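Local coordinates for protein stn1 (Schizosaccharomyces pombe, PDB 3KF6) that is required for telomere maintenance, binds single-stranded telomeric DNA and interacts with Ten1, represented here by its N-terminal OB-fold domain, at residues A[48-59]-A[98-109]; A[60-68]-A[78-86]. All coordinates share one frame; numbering follows the deposited sequence.

Interaction 1. Residues A[48-59]-A[98-109]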
loop_
_atom_site.group_PDB
_atom_site.type_symbol
_atom_site.label_atom_id
_atom_site.label_comp_id
_atom_site.label_asym_id
_atom_site.label_seq_id
_atom_site.Cartn_x
_atom_site.Cartn_y
_atom_site.Cartn_z
ATOM N N ARG A 48 -9.940 -13.952 12.157
ATOM C CA ARG A 48 -9.171 -13.512 13.313
ATOM C C ARG A 48 -7.752 -13.135 12.892
ATOM O O ARG A 48 -7.291 -12.023 13.160
ATOM C CB ARG A 48 -9.126 -14.618 14.376
ATOM C CG ARG A 48 -8.320 -14.266 15.629
ATOM C CD ARG A 48 -8.502 -15.330 16.712
ATOM N NE ARG A 48 -7.579 -15.173 17.837
ATOM C CZ ARG A 48 -7.580 -14.148 18.686
ATOM N NH1 ARG A 48 -8.460 -13.165 18.551
ATOM N NH2 ARG A 48 -6.698 -14.108 19.676
ATOM N N TRP A 49 -7.066 -14.060 12.226
ATOM C CA TRP A 49 -5.695 -13.819 11.781
ATOM C C TRP A 49 -5.671 -13.356 10.328
ATOM O O TRP A 49 -6.229 -14.011 9.444
ATOM C CB TRP A 49 -4.859 -15.082 11.961
ATOM C CG TRP A 49 -4.759 -15.484 13.406
ATOM C CD1 TRP A 49 -5.461 -16.475 14.035
ATOM C CD2 TRP A 49 -3.958 -14.858 14.415
ATOM N NE1 TRP A 49 -5.145 -16.503 15.379
ATOM C CE2 TRP A 49 -4.225 -15.519 15.636
ATOM C CE3 TRP A 49 -3.042 -13.796 14.405
ATOM C CZ2 TRP A 49 -3.606 -15.153 16.835
ATOM C CZ3 TRP A 49 -2.428 -13.432 15.600
ATOM C CH2 TRP A 49 -2.714 -14.111 16.798
ATOM N N ILE A 50 -5.001 -12.228 10.098
ATOM C CA ILE A 50 -4.931 -11.610 8.775
ATOM C C ILE A 50 -3.522 -11.176 8.380
ATOM O O ILE A 50 -2.670 -10.925 9.235
ATOM C CB ILE A 50 -5.840 -10.356 8.742
ATOM C CG1 ILE A 50 -7.277 -10.755 9.076
ATOM C CG2 ILE A 50 -5.773 -9.679 7.382
ATOM C CD1 ILE A 50 -8.200 -9.580 9.256
ATOM N N GLN A 51 -3.290 -11.080 7.072
ATOM C CA GLN A 51 -2.004 -10.631 6.551
ATOM C C GLN A 51 -2.281 -9.478 5.587
ATOM O O GLN A 51 -3.183 -9.566 4.749
ATOM C CB GLN A 51 -1.303 -11.757 5.788
ATOM C CG GLN A 51 0.107 -11.400 5.319
ATOM C CD GLN A 51 0.602 -12.319 4.215
ATOM O OE1 GLN A 51 0.092 -12.290 3.095
ATOM N NE2 GLN A 51 1.596 -13.145 4.528
ATOM N N ILE A 52 -1.519 -8.398 5.715
ATOM C CA ILE A 52 -1.674 -7.257 4.823
ATOM C C ILE A 52 -0.308 -6.865 4.273
ATOM O O ILE A 52 0.729 -7.188 4.864
ATOM C CB ILE A 52 -2.342 -6.034 5.533
ATOM C CG1 ILE A 52 -1.504 -5.553 6.723
ATOM C CG2 ILE A 52 -3.735 -6.414 6.012
ATOM C CD1 ILE A 52 -0.487 -4.508 6.367
ATOM N N VAL A 53 -0.311 -6.200 3.121
ATOM C CA VAL A 53 0.929 -5.771 2.485
ATOM C C VAL A 53 0.750 -4.373 1.914
ATOM O O VAL A 53 -0.193 -4.123 1.159
ATOM C CB VAL A 53 1.325 -6.710 1.315
ATOM C CG1 VAL A 53 2.549 -6.150 0.604
ATOM C CG2 VAL A 53 1.615 -8.114 1.830
ATOM N N GLY A 54 1.657 -3.467 2.258
ATOM C CA GLY A 54 1.548 -2.107 1.755
ATOM C C GLY A 54 2.733 -1.268 2.176
ATOM O O GLY A 54 3.630 -1.769 2.852
ATOM N N TYR A 55 2.757 0.001 1.780
ATOM C CA TYR A 55 3.880 0.857 2.156
ATOM C C TYR A 55 3.535 1.646 3.416
ATOM O O TYR A 55 2.363 1.873 3.717
ATOM C CB TYR A 55 4.264 1.816 1.011
ATOM C CG TYR A 55 3.269 2.924 0.728
ATOM C CD1 TYR A 55 2.228 2.741 -0.188
ATOM C CD2 TYR A 55 3.346 4.142 1.405
ATOM C CE1 TYR A 55 1.279 3.749 -0.417
ATOM C CE2 TYR A 55 2.403 5.155 1.184
ATOM C CZ TYR A 55 1.374 4.946 0.277
ATOM O OH TYR A 55 0.417 5.923 0.104
ATOM N N ILE A 56 4.565 2.049 4.153
ATOM C CA ILE A 56 4.377 2.795 5.391
ATOM C C ILE A 56 4.099 4.261 5.112
ATOM O O ILE A 56 4.929 4.965 4.534
ATOM C CB ILE A 56 5.622 2.672 6.289
ATOM C CG1 ILE A 56 5.805 1.215 6.710
ATOM C CG2 ILE A 56 5.468 3.561 7.529
ATOM C CD1 ILE A 56 7.121 0.947 7.397
ATOM N N ALA A 57 2.923 4.717 5.530
ATOM C CA ALA A 57 2.526 6.098 5.316
ATOM C C ALA A 57 2.914 6.958 6.505
ATOM O O ALA A 57 3.132 8.163 6.366
ATOM C CB ALA A 57 1.023 6.181 5.084
ATOM N N ALA A 58 2.999 6.342 7.678
ATOM C CA ALA A 58 3.343 7.097 8.868
ATOM C C ALA A 58 3.773 6.212 10.020
ATOM O O ALA A 58 3.475 5.019 10.057
ATOM C CB ALA A 58 2.157 7.948 9.289
ATOM N N ILE A 59 4.489 6.815 10.960
ATOM C CA ILE A 59 4.952 6.113 12.143
ATOM C C ILE A 59 4.627 7.000 13.338
ATOM O O ILE A 59 4.991 8.176 13.370
ATOM C CB ILE A 59 6.472 5.863 12.093
ATOM C CG1 ILE A 59 6.819 5.056 10.840
ATOM C CG2 ILE A 59 6.920 5.120 13.347
ATOM C CD1 ILE A 59 8.306 4.911 10.590
ATOM N N SER A 98 11.159 3.262 7.520
ATOM C CA SER A 98 10.986 4.643 7.080
ATOM C C SER A 98 9.745 4.711 6.204
ATOM O O SER A 98 9.375 3.722 5.572
ATOM C CB SER A 98 12.187 5.102 6.249
ATOM O OG SER A 98 13.397 4.993 6.975
ATOM N N PRO A 99 9.081 5.875 6.164
ATOM C CA PRO A 99 7.886 6.003 5.325
ATOM C C PRO A 99 8.282 5.648 3.894
ATOM O O PRO A 99 9.338 6.073 3.408
ATOM C CB PRO A 99 7.521 7.475 5.471
ATOM C CG PRO A 99 7.956 7.781 6.878
ATOM C CD PRO A 99 9.313 7.104 6.941
ATOM N N GLY A 100 7.445 4.862 3.226
ATOM C CA GLY A 100 7.756 4.457 1.867
ATOM C C GLY A 100 8.192 3.003 1.819
ATOM O O GLY A 100 8.089 2.352 0.781
ATOM N N ASN A 101 8.698 2.481 2.934
ATOM C CA ASN A 101 9.109 1.081 2.962
ATOM C C ASN A 101 7.860 0.217 2.836
ATOM O O ASN A 101 6.792 0.588 3.331
ATOM C CB ASN A 101 9.807 0.731 4.279
ATOM C CG ASN A 101 11.166 1.375 4.413
ATOM O OD1 ASN A 101 11.662 2.013 3.488
ATOM N ND2 ASN A 101 11.785 1.202 5.581
ATOM N N VAL A 102 7.993 -0.924 2.172
ATOM C CA VAL A 102 6.873 -1.842 2.003
ATOM C C VAL A 102 7.016 -2.963 3.019
ATOM O O VAL A 102 8.102 -3.516 3.188
ATOM C CB VAL A 102 6.843 -2.435 0.572
ATOM C CG1 VAL A 102 5.695 -3.445 0.426
ATOM C CG2 VAL A 102 6.676 -1.313 -0.433
ATOM N N VAL A 103 5.927 -3.278 3.711
ATOM C CA VAL A 103 5.947 -4.339 4.708
ATOM C C VAL A 103 4.819 -5.338 4.513
ATOM O O VAL A 103 3.755 -5.003 3.972
ATOM C CB VAL A 103 5.822 -3.789 6.162
ATOM C CG1 VAL A 103 7.034 -2.930 6.513
ATOM C CG2 VAL A 103 4.522 -2.994 6.318
ATOM N N CYS A 104 5.082 -6.569 4.943
ATOM C CA CYS A 104 4.110 -7.654 4.923
ATOM C C CYS A 104 3.902 -7.920 6.415
ATOM O O CYS A 104 4.837 -8.305 7.120
ATOM C CB CYS A 104 4.685 -8.903 4.252
ATOM S SG CYS A 104 3.590 -10.325 4.389
ATOM N N VAL A 105 2.685 -7.692 6.894
ATOM C CA VAL A 105 2.381 -7.865 8.311
ATOM C C VAL A 105 1.348 -8.945 8.584
ATOM O O VAL A 105 0.311 -9.005 7.925
ATOM C CB VAL A 105 1.835 -6.552 8.912
ATOM C CG1 VAL A 105 1.538 -6.742 10.399
ATOM C CG2 VAL A 105 2.830 -5.419 8.690
ATOM N N PHE A 106 1.638 -9.792 9.568
ATOM C CA PHE A 106 0.712 -10.845 9.963
ATOM C C PHE A 106 0.256 -10.500 11.374
ATOM O O PHE A 106 1.084 -10.208 12.236
ATOM C CB PHE A 106 1.406 -12.206 9.972
ATOM C CG PHE A 106 0.513 -13.337 10.408
ATOM C CD1 PHE A 106 -0.612 -13.684 9.661
ATOM C CD2 PHE A 106 0.790 -14.050 11.573
ATOM C CE1 PHE A 106 -1.449 -14.725 10.069
ATOM C CE2 PHE A 106 -0.043 -15.093 11.987
ATOM C CZ PHE A 106 -1.162 -15.430 11.233
ATOM N N GLY A 107 -1.050 -10.519 11.614
ATOM C CA GLY A 107 -1.533 -10.191 12.943
ATOM C C GLY A 107 -2.998 -10.497 13.150
ATOM O O GLY A 107 -3.647 -11.099 12.293
ATOM N N LYS A 108 -3.520 -10.090 14.301
ATOM C CA LYS A 108 -4.923 -10.318 14.605
ATOM C C LYS A 108 -5.662 -8.997 14.624
ATOM O O LYS A 108 -5.102 -7.962 14.982
ATOM C CB LYS A 108 -5.084 -11.021 15.959
ATOM C CG LYS A 108 -4.370 -10.351 17.117
ATOM C CD LYS A 108 -4.723 -11.031 18.437
ATOM C CE LYS A 108 -3.848 -10.549 19.583
ATOM N NZ LYS A 108 -2.436 -11.005 19.444
ATOM N N ILE A 109 -6.922 -9.034 14.213
ATOM C CA ILE A 109 -7.739 -7.838 14.190
ATOM C C ILE A 109 -8.157 -7.465 15.600
ATOM O O ILE A 109 -8.403 -8.334 16.436
ATOM C CB ILE A 109 -8.999 -8.045 13.331
ATOM C CG1 ILE A 109 -9.550 -9.457 13.557
ATOM C CG2 ILE A 109 -8.670 -7.799 11.870
ATOM C CD1 ILE A 109 -10.785 -9.784 12.737
#

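Interaction 2. Residues A[60-68]-A[78-86]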
loop_
_atom_site.group_PDB
_atom_site.type_symbol
_atom_site.label_atom_id
_atom_site.label_comp_id
_atom_site.label_asym_id
_atom_site.label_seq_id
_atom_site.Cartn_x
_atom_site.Cartn_y
_atom_site.Cartn_z
ATOM N N ASP A 60 3.914 6.437 14.304
ATOM C CA ASP A 60 3.548 7.169 15.507
ATOM C C ASP A 60 4.015 6.391 16.722
ATOM O O ASP A 60 3.871 5.173 16.785
ATOM C CB ASP A 60 2.035 7.367 15.572
ATOM C CG ASP A 60 1.536 8.355 14.538
ATOM O OD1 ASP A 60 1.781 9.569 14.705
ATOM O OD2 ASP A 60 0.904 7.919 13.554
ATOM N N ILE A 61 4.584 7.099 17.687
ATOM C CA ILE A 61 5.067 6.452 18.892
ATOM C C ILE A 61 4.105 6.727 20.037
ATOM O O ILE A 61 3.687 7.863 20.250
ATOM C CB ILE A 61 6.480 6.958 19.281
ATOM C CG1 ILE A 61 7.501 6.551 18.213
ATOM C CG2 ILE A 61 6.892 6.370 20.621
ATOM C CD1 ILE A 61 7.340 7.255 16.881
ATOM N N TYR A 62 3.737 5.671 20.752
ATOM C CA TYR A 62 2.837 5.790 21.887
ATOM C C TYR A 62 3.518 5.181 23.097
ATOM O O TYR A 62 4.637 4.672 23.008
ATOM C CB TYR A 62 1.522 5.050 21.632
ATOM C CG TYR A 62 0.604 5.706 20.630
ATOM C CD1 TYR A 62 0.929 5.750 19.275
ATOM C CD2 TYR A 62 -0.603 6.275 21.038
ATOM C CE1 TYR A 62 0.072 6.345 18.349
ATOM C CE2 TYR A 62 -1.466 6.871 20.121
ATOM C CZ TYR A 62 -1.124 6.902 18.779
ATOM O OH TYR A 62 -1.981 7.478 17.870
ATOM N N GLU A 63 2.833 5.228 24.232
ATOM C CA GLU A 63 3.375 4.671 25.457
ATOM C C GLU A 63 3.201 3.155 25.429
ATOM O O GLU A 63 2.087 2.645 25.546
ATOM C CB GLU A 63 2.645 5.272 26.659
ATOM C CG GLU A 63 3.450 5.285 27.943
ATOM C CD GLU A 63 2.735 6.028 29.056
ATOM O OE1 GLU A 63 3.201 7.122 29.437
ATOM O OE2 GLU A 63 1.702 5.518 29.540
ATOM N N GLY A 64 4.309 2.444 25.248
ATOM C CA GLY A 64 4.263 0.993 25.218
ATOM C C GLY A 64 3.922 0.387 23.868
ATOM O O GLY A 64 3.721 -0.824 23.766
ATOM N N LYS A 65 3.853 1.209 22.827
ATOM C CA LYS A 65 3.529 0.677 21.509
ATOM C C LYS A 65 3.914 1.607 20.369
ATOM O O LYS A 65 3.888 2.829 20.508
ATOM C CB LYS A 65 2.032 0.370 21.421
ATOM C CG LYS A 65 1.149 1.609 21.407
ATOM C CD LYS A 65 -0.329 1.255 21.379
ATOM C CE LYS A 65 -1.187 2.512 21.324
ATOM N NZ LYS A 65 -2.644 2.204 21.400
ATOM N N HIS A 66 4.284 1.010 19.242
ATOM C CA HIS A 66 4.638 1.767 18.049
ATOM C C HIS A 66 3.550 1.438 17.039
ATOM O O HIS A 66 3.121 0.288 16.941
ATOM C CB HIS A 66 6.002 1.339 17.509
ATOM C CG HIS A 66 7.115 1.482 18.499
ATOM N ND1 HIS A 66 7.253 2.591 19.307
ATOM C CD2 HIS A 66 8.157 0.670 18.793
ATOM C CE1 HIS A 66 8.333 2.453 20.057
ATOM N NE2 HIS A 66 8.899 1.296 19.763
ATOM N N VAL A 67 3.094 2.443 16.300
ATOM C CA VAL A 67 2.031 2.228 15.322
ATOM C C VAL A 67 2.443 2.649 13.920
ATOM O O VAL A 67 2.841 3.792 13.694
ATOM C CB VAL A 67 0.753 3.014 15.710
ATOM C CG1 VAL A 67 -0.362 2.732 14.709
ATOM C CG2 VAL A 67 0.309 2.629 17.114
ATOM N N LEU A 68 2.352 1.711 12.983
ATOM C CA LEU A 68 2.687 1.989 11.595
ATOM C C LEU A 68 1.391 2.082 10.796
ATOM O O LEU A 68 0.567 1.170 10.838
ATOM C CB LEU A 68 3.544 0.861 11.005
ATOM C CG LEU A 68 4.978 0.668 11.497
ATOM C CD1 LEU A 68 5.631 -0.458 10.714
ATOM C CD2 LEU A 68 5.757 1.952 11.321
ATOM N N LEU A 78 -4.479 1.310 7.213
ATOM C CA LEU A 78 -4.661 0.535 8.430
ATOM C C LEU A 78 -3.579 0.812 9.465
ATOM O O LEU A 78 -2.394 0.849 9.141
ATOM C CB LEU A 78 -4.658 -0.958 8.084
ATOM C CG LEU A 78 -4.915 -1.952 9.223
ATOM C CD1 LEU A 78 -6.341 -1.801 9.724
ATOM C CD2 LEU A 78 -4.678 -3.376 8.723
ATOM N N ARG A 79 -3.995 1.006 10.713
ATOM C CA ARG A 79 -3.048 1.229 11.792
ATOM C C ARG A 79 -2.582 -0.147 12.253
ATOM O O ARG A 79 -3.401 -1.000 12.598
ATOM C CB ARG A 79 -3.719 1.971 12.952
ATOM C CG ARG A 79 -3.718 3.486 12.818
ATOM C CD ARG A 79 -4.494 4.115 13.977
ATOM N NE ARG A 79 -4.235 5.544 14.136
ATOM C CZ ARG A 79 -3.148 6.056 14.708
ATOM N NH1 ARG A 79 -2.200 5.260 15.185
ATOM N NH2 ARG A 79 -3.013 7.371 14.814
ATOM N N VAL A 80 -1.270 -0.361 12.232
ATOM C CA VAL A 80 -0.671 -1.628 12.645
ATOM C C VAL A 80 0.056 -1.382 13.962
ATOM O O VAL A 80 1.011 -0.609 14.022
ATOM C CB VAL A 80 0.324 -2.136 11.576
ATOM C CG1 VAL A 80 0.988 -3.435 12.037
ATOM C CG2 VAL A 80 -0.414 -2.352 10.267
ATOM N N VAL A 81 -0.406 -2.059 15.010
ATOM C CA VAL A 81 0.138 -1.893 16.349
ATOM C C VAL A 81 1.183 -2.911 16.785
ATOM O O VAL A 81 0.972 -4.121 16.687
ATOM C CB VAL A 81 -1.004 -1.922 17.381
ATOM C CG1 VAL A 81 -0.459 -1.686 18.775
ATOM C CG2 VAL A 81 -2.050 -0.890 17.016
ATOM N N PHE A 82 2.305 -2.399 17.277
ATOM C CA PHE A 82 3.391 -3.228 17.790
ATOM C C PHE A 82 3.500 -3.006 19.297
ATOM O O PHE A 82 4.011 -1.976 19.736
ATOM C CB PHE A 82 4.720 -2.855 17.132
ATOM C CG PHE A 82 4.789 -3.207 15.679
ATOM C CD1 PHE A 82 4.253 -2.360 14.719
ATOM C CD2 PHE A 82 5.354 -4.417 15.275
ATOM C CE1 PHE A 82 4.271 -2.713 13.371
ATOM C CE2 PHE A 82 5.377 -4.777 13.934
ATOM C CZ PHE A 82 4.834 -3.921 12.980
ATOM N N ILE A 83 3.004 -3.958 20.081
ATOM C CA ILE A 83 3.076 -3.848 21.542
ATOM C C ILE A 83 4.512 -4.161 21.943
ATOM O O ILE A 83 4.938 -5.317 21.940
ATOM C CB ILE A 83 2.119 -4.839 22.224
ATOM C CG1 ILE A 83 0.689 -4.574 21.758
ATOM C CG2 ILE A 83 2.208 -4.686 23.749
ATOM C CD1 ILE A 83 -0.299 -5.635 22.175
ATOM N N ILE A 84 5.250 -3.106 22.275
ATOM C CA ILE A 84 6.657 -3.195 22.642
ATOM C C ILE A 84 7.067 -4.372 23.523
ATOM O O ILE A 84 7.920 -5.171 23.135
ATOM C CB ILE A 84 7.118 -1.888 23.322
ATOM C CG1 ILE A 84 6.802 -0.697 22.412
ATOM C CG2 ILE A 84 8.612 -1.945 23.606
ATOM C CD1 ILE A 84 7.175 0.649 22.997
ATOM N N GLN A 85 6.462 -4.486 24.701
ATOM C CA GLN A 85 6.813 -5.553 25.634
ATOM C C GLN A 85 6.542 -6.967 25.134
ATOM O O GLN A 85 7.158 -7.924 25.608
ATOM C CB GLN A 85 6.093 -5.341 26.970
ATOM C CG GLN A 85 4.589 -5.535 26.918
ATOM C CD GLN A 85 3.947 -5.362 28.280
ATOM O OE1 GLN A 85 4.260 -6.092 29.222
ATOM N NE2 GLN A 85 3.046 -4.391 28.392
ATOM N N ASP A 86 5.624 -7.106 24.184
ATOM C CA ASP A 86 5.293 -8.419 23.645
ATOM C C ASP A 86 6.422 -8.976 22.788
ATOM O O ASP A 86 6.616 -10.189 22.712
ATOM C CB ASP A 86 4.008 -8.341 22.823
ATOM C CG ASP A 86 2.764 -8.305 23.685
ATOM O OD1 ASP A 86 2.869 -7.930 24.874
ATOM O OD2 ASP A 86 1.677 -8.642 23.173
HETATM O O HOH W 1 4.427 -2.587 25.849
#

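Interaction 1. Residues A[48-59]-A[98-109]
The six-membered ring of W49 carries K108 on one face: K108 CB lies 3.9 Å from the ring centroid, 23° off the normal, in a CH-pi contact displaced toward the rim at CZ3. R48 CG lies over the same face of the indole. The ring of F106 is turned only 23° from that of W49 but the two barely overlap, with centroids 5.7 Å apart; F106 CZ instead meets W49 CB at 3.8 Å. CB of Q51 comes to the edge of the F106 ring. With CG anti to the backbone N (chi1 -175°), the extended Q51 chain runs along C104, NE2 lying 3.5 Å from C104 SG, while OE1 is hydrogen-bonded to R139 of helix 130-153. These groups decorate the pairing of strands 49-59 and 102-109, two long antiparallel strands of the OB-fold barrel, matched from W49-K108 to Y55-V102. On the face bearing I52 and V105, I52 CD1 packs on V105 CB at 4.0 Å. Past the last bridge, a type II turn from S98 to N101 is clasped by I56, whose N bonds N101 O and whose O accepts G100 N at 2.8 Å. N101 OD1 and P99 O both accept hydrogen bonds from NH2 of R84 of the Ten1 chain.

Interaction 2. Residues A[60-68]-A[78-86]
H66 and I84 meet because each swings its gamma carbon (CG and CG1) anti to the carbonyl carbon (chi1 -58° and -55°), with the isoleucine chain extended beyond it. I84 CD1 thereby comes over one face of the imidazole, 3.9 Å from the ring centroid, a CH-pi contact in which the two side chains cross at about a right angle. They lie near the end of the beta hairpin formed by strands 65-71 and 77-83 of the OB fold, where H66-F82 and L68-V80 are hydrogen-bonded pairs and K65-I83 and V67-V81 non-hydrogen-bonded ones. On the face shared with H66, L68 and F82 slant past one another, CD1 of the leucine touching CE1 of the ring at 3.7 Å, while the carbonyl O of H66 lies at the ring's edge, in plane. F123 meets F82 edge-to-face, and M90, S91 and A94 of helix 88-94 pack against it as well, covering F82 on this side of the hairpin.

V67 and V81 lie on the other face, with CG2 atoms 4.2 Å apart. R79 extends from CG to NE and carries its guanidinium past V67, whose CG1 sits at the group's edge, to Y62; ring and guanidinium planes stand almost perpendicular, and Y62 OH lies 3.2 Å from R79 NH2. D60 OD2 is 4.2 Å from R79 NH2 and well out of the guanidinium plane, so the opposite charges probably attract without a directed bond.

Beyond I83 the chain turns into the short 3-10 segment 84-86, next to the type II turn Y62-K65. Two partners grip G64 O there: I84 N donates at 3.1 Å from above the carbonyl plane, and a water donates at 2.8 Å while accepting from Q85 N.

In the fold
Interactions 1 and 2 lie on one curled sheet, their centres about 12 Å apart, and share strand 49-62. Along the chain the order is 48-59, 60-68, 78-86, 98-109: the hairpin contact falls between the two halves of interaction 1. Strand 49-62 pairs with 102-110 and, farther on, with 65-71, which in turn pairs with 77-83. The contacts thus build neighbouring strands of one OB barrel: I59 and I56 pack on L68, and V105 CG1 meets V80 CG1 at 3.7 Å across its interior. The 98-101 turn of interaction 1 is at the Ten1 interface, whereas no other chain of the assembly touches interaction 2. Nearly all of both lies within the DNA-binding OB region, residues 50-126.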